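Alpha-11 giardin (Giardia intestinalis, PDB 2II2) binds calcium and, as an annexin, probably acidic phospholipids, and may take part in the parasite's attachment and the upkeep of its ventral-disk cytoskeleton. Local coordinates at residues L17-T29 with F55-M69. Residues are numbered along the deposited sequence; the frame is centred on the assembly and turned at random.
Sequences LEAKNEEELVTFT and FLKKCIKNGPYEDVM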
ATOM      1  N   LEU A  17      -6.590 -26.386  -1.570  1.00 10.03           N
ATOM      2  CA  LEU A  17      -7.074 -25.711  -0.378  1.00 10.36           C
ATOM      3  C   LEU A  17      -7.472 -26.694   0.730  1.00  9.83           C
ATOM      4  O   LEU A  17      -7.101 -26.502   1.916  1.00 10.94           O
ATOM      5  CB  LEU A  17      -8.207 -24.746  -0.758  1.00  9.90           C
ATOM      6  CG  LEU A  17      -7.763 -23.515  -1.575  1.00  9.87           C
ATOM      7  CD1 LEU A  17      -8.982 -22.756  -2.112  1.00 11.36           C
ATOM      8  CD2 LEU A  17      -6.850 -22.576  -0.785  1.00 10.69           C
ATOM      9  N   GLU A  18      -8.165 -27.773   0.325  1.00 10.42           N
ATOM     10  CA  GLU A  18      -8.547 -28.785   1.301  1.00 11.96           C
ATOM     11  C   GLU A  18      -7.345 -29.467   1.952  1.00 11.54           C
ATOM     12  O   GLU A  18      -7.436 -29.919   3.090  1.00 13.53           O
ATOM     13  CB  GLU A  18      -9.516 -29.799   0.678  1.00 11.85           C
ATOM     14  CG  GLU A  18     -10.862 -29.151   0.387  1.00 14.39           C
ATOM     15  CD  GLU A  18     -11.759 -29.956  -0.541  1.00 16.34           C
ATOM     16  OE1 GLU A  18     -11.282 -30.875  -1.239  1.00 16.60           O
ATOM     17  OE2 GLU A  18     -12.965 -29.643  -0.563  1.00 16.99           O
ATOM     18  N   ALA A  19      -6.223 -29.540   1.229  1.00 11.33           N
ATOM     19  CA  ALA A  19      -4.993 -30.115   1.762  1.00 11.48           C
ATOM     20  C   ALA A  19      -4.168 -29.088   2.544  1.00 11.14           C
ATOM     21  O   ALA A  19      -3.128 -29.442   3.132  1.00 11.84           O
ATOM     22  CB  ALA A  19      -4.153 -30.709   0.638  1.00 12.03           C
ATOM     23  N   LYS A  20      -4.611 -27.820   2.550  1.00 11.01           N
ATOM     24  CA  LYS A  20      -3.866 -26.723   3.144  1.00 11.91           C
ATOM     25  C   LYS A  20      -2.460 -26.652   2.547  1.00 12.02           C
ATOM     26  O   LYS A  20      -1.492 -26.321   3.243  1.00 12.78           O
ATOM     27  CB  LYS A  20      -3.844 -26.815   4.669  1.00 12.45           C
ATOM     28  CG  LYS A  20      -5.206 -27.038   5.286  1.00 13.47           C
ATOM     29  CD  LYS A  20      -5.148 -26.991   6.798  1.00 15.71           C
ATOM     30  CE  LYS A  20      -6.465 -27.421   7.420  1.00 17.27           C
ATOM     31  NZ  LYS A  20      -7.625 -26.572   7.008  1.00 17.69           N
ATOM     32  N   ASN A  21      -2.358 -26.908   1.248  1.00 12.02           N
ATOM     33  CA  ASN A  21      -1.057 -26.942   0.600  1.00 12.25           C
ATOM     34  C   ASN A  21      -0.660 -25.559   0.137  1.00 10.65           C
ATOM     35  O   ASN A  21      -0.907 -25.181  -1.010  1.00 10.89           O
ATOM     36  CB  ASN A  21      -1.061 -27.944  -0.556  1.00 12.94           C
ATOM     37  CG  ASN A  21       0.336 -28.303  -1.013  1.00 15.34           C
ATOM     38  OD1 ASN A  21       1.229 -27.461  -1.027  1.00 15.08           O
ATOM     39  ND2 ASN A  21       0.534 -29.562  -1.392  1.00 19.73           N
ATOM     40  N   GLU A  22      -0.032 -24.828   1.057  1.00 10.66           N
ATOM     41  CA  GLU A  22       0.328 -23.434   0.807  1.00 10.27           C
ATOM     42  C   GLU A  22       1.364 -23.308  -0.303  1.00  9.59           C
ATOM     43  O   GLU A  22       1.364 -22.316  -1.042  1.00  9.83           O
ATOM     44  CB  GLU A  22       0.841 -22.803   2.093  1.00  9.50           C
ATOM     45  CG  GLU A  22      -0.224 -22.653   3.138  1.00  9.86           C
ATOM     46  CD  GLU A  22       0.243 -21.917   4.384  1.00 10.32           C
ATOM     47  OE1 GLU A  22       1.446 -21.610   4.511  1.00 11.64           O
ATOM     48  OE2 GLU A  22      -0.606 -21.660   5.248  1.00 12.58           O
ATOM     49  N   GLU A  23       2.272 -24.278  -0.383  0.50 10.29           N
ATOM     50  CA  GLU A  23       3.292 -24.276  -1.424  0.50 11.39           C
ATOM     51  C   GLU A  23       2.641 -24.364  -2.806  0.50 10.14           C
ATOM     52  O   GLU A  23       2.924 -23.559  -3.694  0.50 10.84           O
ATOM     53  CB  GLU A  23       4.274 -25.438  -1.217  0.50 11.98           C
ATOM     54  CG  GLU A  23       5.162 -25.306   0.012  0.50 13.51           C
ATOM     55  CD  GLU A  23       6.047 -26.526   0.264  0.50 14.17           C
ATOM     56  OE1 GLU A  23       5.702 -27.635  -0.192  0.50 17.59           O
ATOM     57  OE2 GLU A  23       7.095 -26.371   0.931  0.50 16.98           O
ATOM     58  N   GLU A  24       1.747 -25.336  -2.980  1.00  9.70           N
ATOM     59  CA  GLU A  24       1.084 -25.506  -4.253  1.00 10.41           C
ATOM     60  C   GLU A  24       0.105 -24.371  -4.560  1.00  9.84           C
ATOM     61  O   GLU A  24      -0.152 -24.076  -5.732  1.00 10.32           O
ATOM     62  CB  GLU A  24       0.402 -26.866  -4.339  1.00 11.31           C
ATOM     63  CG  GLU A  24       0.284 -27.262  -5.776  1.00 16.22           C
ATOM     64  CD  GLU A  24      -0.175 -28.678  -5.993  1.00 19.36           C
ATOM     65  OE1 GLU A  24      -0.149 -29.511  -5.040  1.00 19.53           O
ATOM     66  OE2 GLU A  24      -0.576 -28.941  -7.142  1.00 20.02           O
ATOM     67  N   LEU A  25      -0.457 -23.740  -3.529  1.00  9.26           N
ATOM     68  CA  LEU A  25      -1.331 -22.609  -3.784  1.00  8.91           C
ATOM     69  C   LEU A  25      -0.570 -21.471  -4.449  1.00  9.30           C
ATOM     70  O   LEU A  25      -1.114 -20.767  -5.312  1.00  9.52           O
ATOM     71  CB  LEU A  25      -2.040 -22.165  -2.511  1.00  9.42           C
ATOM     72  CG  LEU A  25      -3.021 -21.003  -2.651  1.00  9.41           C
ATOM     73  CD1 LEU A  25      -4.154 -21.356  -3.614  1.00 11.04           C
ATOM     74  CD2 LEU A  25      -3.565 -20.572  -1.311  1.00 10.16           C
ATOM     75  N   VAL A  26       0.683 -21.294  -4.048  1.00  8.77           N
ATOM     76  CA  VAL A  26       1.512 -20.261  -4.687  1.00  9.51           C
ATOM     77  C   VAL A  26       1.700 -20.526  -6.181  1.00  8.97           C
ATOM     78  O   VAL A  26       1.480 -19.646  -7.012  1.00  9.98           O
ATOM     79  CB  VAL A  26       2.876 -20.136  -3.998  1.00  9.73           C
ATOM     80  CG1 VAL A  26       3.817 -19.199  -4.715  1.00  9.89           C
ATOM     81  CG2 VAL A  26       2.711 -19.663  -2.549  1.00  9.99           C
ATOM     82  N   THR A  27       2.110 -21.740  -6.513  1.00  9.68           N
ATOM     83  CA  THR A  27       2.354 -22.056  -7.913  1.00 10.14           C
ATOM     84  C   THR A  27       1.059 -22.030  -8.730  1.00  9.48           C
ATOM     85  O   THR A  27       1.052 -21.591  -9.887  1.00 10.73           O
ATOM     86  CB  THR A  27       3.104 -23.385  -8.056  1.00 10.98           C
ATOM     87  OG1 THR A  27       2.313 -24.439  -7.523  1.00 14.14           O
ATOM     88  CG2 THR A  27       4.406 -23.319  -7.312  1.00 13.40           C
ATOM     89  N   PHE A  28      -0.037 -22.507  -8.140  1.00  9.88           N
ATOM     90  CA  PHE A  28      -1.331 -22.418  -8.809  1.00  8.90           C
ATOM     91  C   PHE A  28      -1.709 -20.967  -9.144  1.00  9.58           C
ATOM     92  O   PHE A  28      -2.151 -20.634 -10.256  1.00  9.46           O
ATOM     93  CB  PHE A  28      -2.429 -23.078  -7.964  1.00  9.70           C
ATOM     94  CG  PHE A  28      -3.796 -22.968  -8.584  1.00  9.35           C
ATOM     95  CD1 PHE A  28      -4.248 -23.924  -9.498  1.00 10.05           C
ATOM     96  CD2 PHE A  28      -4.617 -21.902  -8.290  1.00  9.27           C
ATOM     97  CE1 PHE A  28      -5.504 -23.808 -10.076  1.00  9.70           C
ATOM     98  CE2 PHE A  28      -5.858 -21.757  -8.876  1.00  9.60           C
ATOM     99  CZ  PHE A  28      -6.298 -22.721  -9.773  1.00 10.71           C
ATOM    100  N   THR A  29      -1.531 -20.094  -8.153  1.00  9.22           N
ATOM    101  CA  THR A  29      -1.913 -18.699  -8.294  1.00  9.25           C
ATOM    102  C   THR A  29      -1.112 -18.019  -9.395  1.00  9.72           C
ATOM    103  O   THR A  29      -1.629 -17.143 -10.073  1.00 10.42           O
ATOM    104  CB  THR A  29      -1.794 -17.977  -6.957  1.00  8.60           C
ATOM    105  OG1 THR A  29      -2.690 -18.597  -6.026  1.00  9.27           O
ATOM    106  CG2 THR A  29      -2.160 -16.504  -7.069  1.00 10.20           C
ATOM    107  N   PHE A  55     -13.629 -19.282   1.260  1.00  9.56           N
ATOM    108  CA  PHE A  55     -13.188 -20.672   1.333  1.00  9.69           C
ATOM    109  C   PHE A  55     -11.678 -20.744   1.496  1.00  9.14           C
ATOM    110  O   PHE A  55     -11.191 -21.511   2.290  1.00 10.09           O
ATOM    111  CB  PHE A  55     -13.650 -21.443   0.100  1.00  9.79           C
ATOM    112  CG  PHE A  55     -13.323 -22.918   0.135  1.00 10.37           C
ATOM    113  CD1 PHE A  55     -13.913 -23.747   1.082  1.00 10.31           C
ATOM    114  CD2 PHE A  55     -12.461 -23.488  -0.803  1.00  9.93           C
ATOM    115  CE1 PHE A  55     -13.626 -25.099   1.134  1.00 11.64           C
ATOM    116  CE2 PHE A  55     -12.158 -24.846  -0.761  1.00 11.84           C
ATOM    117  CZ  PHE A  55     -12.748 -25.666   0.192  1.00 10.72           C
ATOM    118  N   LEU A  56     -10.941 -19.930   0.738  1.00  9.10           N
ATOM    119  CA  LEU A  56      -9.490 -19.839   0.923  1.00  9.30           C
ATOM    120  C   LEU A  56      -9.159 -19.507   2.390  1.00  8.66           C
ATOM    121  O   LEU A  56      -8.316 -20.158   2.991  1.00  9.04           O
ATOM    122  CB  LEU A  56      -8.894 -18.841  -0.062  1.00  8.81           C
ATOM    123  CG  LEU A  56      -7.374 -18.657  -0.053  1.00  8.76           C
ATOM    124  CD1 LEU A  56      -6.894 -18.168  -1.394  1.00 10.10           C
ATOM    125  CD2 LEU A  56      -6.947 -17.689   1.038  1.00 10.01           C
ATOM    126  N   LYS A  57      -9.865 -18.528   2.961  1.00  9.23           N
ATOM    127  CA  LYS A  57      -9.593 -18.135   4.343  1.00  9.44           C
ATOM    128  C   LYS A  57      -9.968 -19.242   5.323  1.00  9.78           C
ATOM    129  O   LYS A  57      -9.304 -19.399   6.349  1.00  9.90           O
ATOM    130  CB  LYS A  57     -10.330 -16.844   4.673  1.00 10.24           C
ATOM    131  CG  LYS A  57      -9.767 -15.594   4.031  1.00 11.28           C
ATOM    132  CD  LYS A  57     -10.540 -14.374   4.519  1.00 14.66           C
ATOM    133  CE  LYS A  57     -10.225 -13.107   3.748  1.00 17.33           C
ATOM    134  NZ  LYS A  57     -11.208 -12.028   4.052  1.00 19.76           N
ATOM    135  N   LYS A  58     -11.019 -20.003   5.007  0.50  9.69           N
ATOM    136  CA  LYS A  58     -11.453 -21.108   5.855  0.50  9.65           C
ATOM    137  C   LYS A  58     -10.421 -22.232   5.880  0.50 10.00           C
ATOM    138  O   LYS A  58     -10.268 -22.916   6.885  0.50  9.86           O
ATOM    139  CB  LYS A  58     -12.809 -21.646   5.389  0.50 10.22           C
ATOM    140  CG  LYS A  58     -13.493 -22.597   6.378  0.50 10.10           C
ATOM    141  CD  LYS A  58     -14.743 -23.238   5.784  0.50 10.18           C
ATOM    142  CE  LYS A  58     -15.391 -24.259   6.717  0.50 10.95           C
ATOM    143  NZ  LYS A  58     -14.488 -25.385   7.143  0.50 12.02           N
ATOM    144  N   CYS A  59      -9.722 -22.414   4.763  1.00  9.39           N
ATOM    145  CA  CYS A  59      -8.763 -23.505   4.612  1.00  9.78           C
ATOM    146  C   CYS A  59      -7.359 -23.150   5.103  1.00 10.45           C
ATOM    147  O   CYS A  59      -6.653 -24.008   5.634  1.00 11.57           O
ATOM    148  CB  CYS A  59      -8.698 -23.908   3.141  1.00 11.21           C
ATOM    149  SG  CYS A  59     -10.167 -24.766   2.552  1.00 11.13           S
ATOM    150  N   ILE A  60      -6.951 -21.906   4.855  1.00 10.32           N
ATOM    151  CA  ILE A  60      -5.595 -21.431   5.118  1.00 10.17           C
ATOM    152  C   ILE A  60      -5.545 -20.680   6.448  1.00 10.24           C
ATOM    153  O   ILE A  60      -6.283 -19.721   6.657  1.00 11.12           O
ATOM    154  CB  ILE A  60      -5.113 -20.516   3.976  1.00 10.46           C
ATOM    155  CG1 ILE A  60      -5.109 -21.255   2.634  1.00 10.69           C
ATOM    156  CG2 ILE A  60      -3.730 -19.926   4.260  1.00 10.83           C
ATOM    157  CD1 ILE A  60      -4.302 -22.555   2.593  1.00 11.43           C
ATOM    158  N   LYS A  61      -4.653 -21.105   7.335  1.00 10.27           N
ATOM    159  CA  LYS A  61      -4.608 -20.519   8.678  1.00 10.64           C
ATOM    160  C   LYS A  61      -4.239 -19.055   8.612  1.00 10.32           C
ATOM    161  O   LYS A  61      -3.459 -18.631   7.757  1.00 10.34           O
ATOM    162  CB  LYS A  61      -3.678 -21.295   9.595  1.00 11.48           C
ATOM    163  CG  LYS A  61      -4.238 -22.668   9.901  1.00 13.37           C
ATOM    164  CD  LYS A  61      -3.376 -23.444  10.857  1.00 15.18           C
ATOM    165  CE  LYS A  61      -3.924 -24.855  11.056  1.00 16.21           C
ATOM    166  NZ  LYS A  61      -4.088 -25.587   9.788  1.00 20.55           N
ATOM    167  N   ASN A  62      -4.821 -18.276   9.521  1.00 10.16           N
ATOM    168  CA  ASN A  62      -4.757 -16.825   9.449  1.00  9.76           C
ATOM    169  C   ASN A  62      -3.344 -16.292   9.695  1.00  9.21           C
ATOM    170  O   ASN A  62      -2.532 -16.920  10.404  1.00 10.26           O
ATOM    171  CB  ASN A  62      -5.759 -16.201  10.422  1.00 10.57           C
ATOM    172  CG  ASN A  62      -5.256 -16.197  11.858  1.00 11.37           C
ATOM    173  OD1 ASN A  62      -4.549 -15.270  12.271  1.00 13.77           O
ATOM    174  ND2 ASN A  62      -5.630 -17.214  12.641  1.00 13.57           N
ATOM    175  N   GLY A  63      -3.048 -15.156   9.061  1.00  9.15           N
ATOM    176  CA  GLY A  63      -1.709 -14.591   9.147  1.00  9.55           C
ATOM    177  C   GLY A  63      -1.338 -13.923   7.853  1.00  8.17           C
ATOM    178  O   GLY A  63      -2.182 -13.754   6.973  1.00  8.56           O
ATOM    179  N   PRO A  64      -0.074 -13.519   7.706  1.00  8.28           N
ATOM    180  CA  PRO A  64       0.346 -12.792   6.510  1.00  8.52           C
ATOM    181  C   PRO A  64       0.288 -13.586   5.205  1.00  7.83           C
ATOM    182  O   PRO A  64       0.049 -12.993   4.151  1.00  8.56           O
ATOM    183  CB  PRO A  64       1.771 -12.307   6.855  1.00  8.52           C
ATOM    184  CG  PRO A  64       2.237 -13.220   7.913  1.00 11.03           C
ATOM    185  CD  PRO A  64       1.005 -13.625   8.701  1.00  9.15           C
ATOM    186  N   TYR A  65       0.538 -14.895   5.254  1.00  7.84           N
ATOM    187  CA  TYR A  65       0.362 -15.707   4.059  1.00  7.77           C
ATOM    188  C   TYR A  65      -1.120 -15.674   3.606  1.00  7.50           C
ATOM    189  O   TYR A  65      -1.424 -15.421   2.449  1.00  7.69           O
ATOM    190  CB  TYR A  65       0.878 -17.144   4.275  1.00  8.43           C
ATOM    191  CG  TYR A  65       0.609 -18.024   3.073  1.00  7.89           C
ATOM    192  CD1 TYR A  65       1.528 -18.144   2.023  1.00  8.35           C
ATOM    193  CD2 TYR A  65      -0.606 -18.673   2.945  1.00  9.09           C
ATOM    194  CE1 TYR A  65       1.253 -18.907   0.916  1.00  8.03           C
ATOM    195  CE2 TYR A  65      -0.891 -19.450   1.842  1.00  9.44           C
ATOM    196  CZ  TYR A  65       0.035 -19.568   0.820  1.00  8.16           C
ATOM    197  OH  TYR A  65      -0.243 -20.323  -0.285  1.00  9.12           O
ATOM    198  N   GLU A  66      -2.045 -15.891   4.551  1.00  8.00           N
ATOM    199  CA  GLU A  66      -3.459 -15.788   4.195  1.00  7.91           C
ATOM    200  C   GLU A  66      -3.775 -14.385   3.652  1.00  7.30           C
ATOM    201  O   GLU A  66      -4.493 -14.255   2.668  1.00  7.91           O
ATOM    202  CB  GLU A  66      -4.355 -16.030   5.420  1.00  8.59           C
ATOM    203  CG  GLU A  66      -5.841 -16.218   5.063  1.00  9.77           C
ATOM    204  CD  GLU A  66      -6.793 -15.860   6.187  1.00 11.27           C
ATOM    205  OE1 GLU A  66      -6.947 -14.634   6.473  1.00 12.97           O
ATOM    206  OE2 GLU A  66      -7.377 -16.790   6.780  1.00 11.84           O
ATOM    207  N   ASP A  67      -3.252 -13.345   4.304  1.00  7.47           N
ATOM    208  CA  ASP A  67      -3.535 -11.968   3.916  1.00  8.01           C
ATOM    209  C   ASP A  67      -3.123 -11.702   2.475  1.00  7.09           C
ATOM    210  O   ASP A  67      -3.870 -11.115   1.723  1.00  8.75           O
ATOM    211  CB  ASP A  67      -2.761 -10.963   4.774  1.00  8.80           C
ATOM    212  CG  ASP A  67      -3.300 -10.797   6.168  1.00 10.67           C
ATOM    213  OD1 ASP A  67      -4.421 -11.258   6.462  1.00 11.74           O
ATOM    214  OD2 ASP A  67      -2.567 -10.185   6.980  1.00 12.54           O
ATOM    215  N   VAL A  68      -1.893 -12.083   2.113  1.00  7.49           N
ATOM    216  CA  VAL A  68      -1.414 -11.770   0.768  1.00  7.37           C
ATOM    217  C   VAL A  68      -2.238 -12.509  -0.281  1.00  7.24           C
ATOM    218  O   VAL A  68      -2.546 -11.981  -1.355  1.00  7.86           O
ATOM    219  CB  VAL A  68       0.118 -11.999   0.613  1.00  7.22           C
ATOM    220  CG1 VAL A  68       0.480 -13.472   0.538  1.00  7.83           C
ATOM    221  CG2 VAL A  68       0.603 -11.269  -0.633  1.00  8.12           C
ATOM    222  N   MET A  69      -2.631 -13.735   0.032  1.00  7.52           N
ATOM    223  CA  MET A  69      -3.457 -14.515  -0.886  1.00  8.29           C
ATOM    224  C   MET A  69      -4.885 -13.963  -1.005  1.00  7.96           C
ATOM    225  O   MET A  69      -5.445 -13.837  -2.125  1.00  8.71           O
ATOM    226  CB  MET A  69      -3.486 -15.982  -0.450  1.00  8.85           C
ATOM    227  CG  MET A  69      -2.290 -16.782  -0.847  1.00  8.62           C
ATOM    228  SD  MET A  69      -2.275 -16.947  -2.651  1.00 10.61           S
ATOM    229  CE  MET A  69      -0.698 -17.756  -2.935  1.00 10.82           C
TER
HETATM  230  O   HOH W   1      -6.948 -24.660   8.916  1.00 19.55           O
HETATM  231  O   HOH W   2     -10.296 -25.796   7.336  1.00 22.69           O
HETATM  232  O   HOH W   3      -2.748 -23.035   6.306  1.00 12.21           O
HETATM  233  O   HOH W   4      -0.943 -19.822   7.143  1.00 12.51           O
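Two helix-to-helix turns of an annexin bundle lie side by side here, the second carrying the calcium ligand Ile-60, and Lys-20 of the first meets Cys-59 and Lys-61 of the second. Lys-20 NZ donates to Cys-59 O at 3.1 Å, tilted 18° from the carbonyl plane; a bend at the last torsion (chi4 -59°) turns the ammonium toward Cys-59 O, at the end of helix 52-59. One water accepts from both Lys-20 NZ and Lys-61 NZ, whose like charges stand 4.6 Å apart, and a second accepts weakly from Lys-20 NZ and donates to Lys-58 O. Lys-20 itself closes helix 9-18 in a Schellman motif, and Asn-21 then caps helix 22-29, its OD1 accepting from Glu-24 N. In annexins such loops between helices carry calcium, and Ile-60 and Glu-66 of the loop and helix start opposite bind the ion in another crystal of this protein; here none is bound. Glu-22 lays its carboxylate almost flat over one face of the Tyr-65 ring, planes 13° apart, with CD 3.6 Å above the ring and offset toward its rim. Its OE1 is held by Asn-297, while OE2 accepts a hydrogen bond from a water that in turn accepts from Lys-61 N. The Tyr-65 hydroxyl reaches Glu-22 O at 2.7 Å in a weak bond, and Val-26 CG2 sits in plane at the ring edge. Deeper in, Leu-17 CD2 lies against Leu-56 CG and Ile-60 CG1, its CD1 obliquely against Phe-55 CD2. At the far end Met-69, bent at chi2, brings CE to 3.8 Å from both Val-26 CA and Thr-29 OG1, a hydroxyl that donates to Leu-25 O and is hydrogen-bonded to Trp-73 NE1.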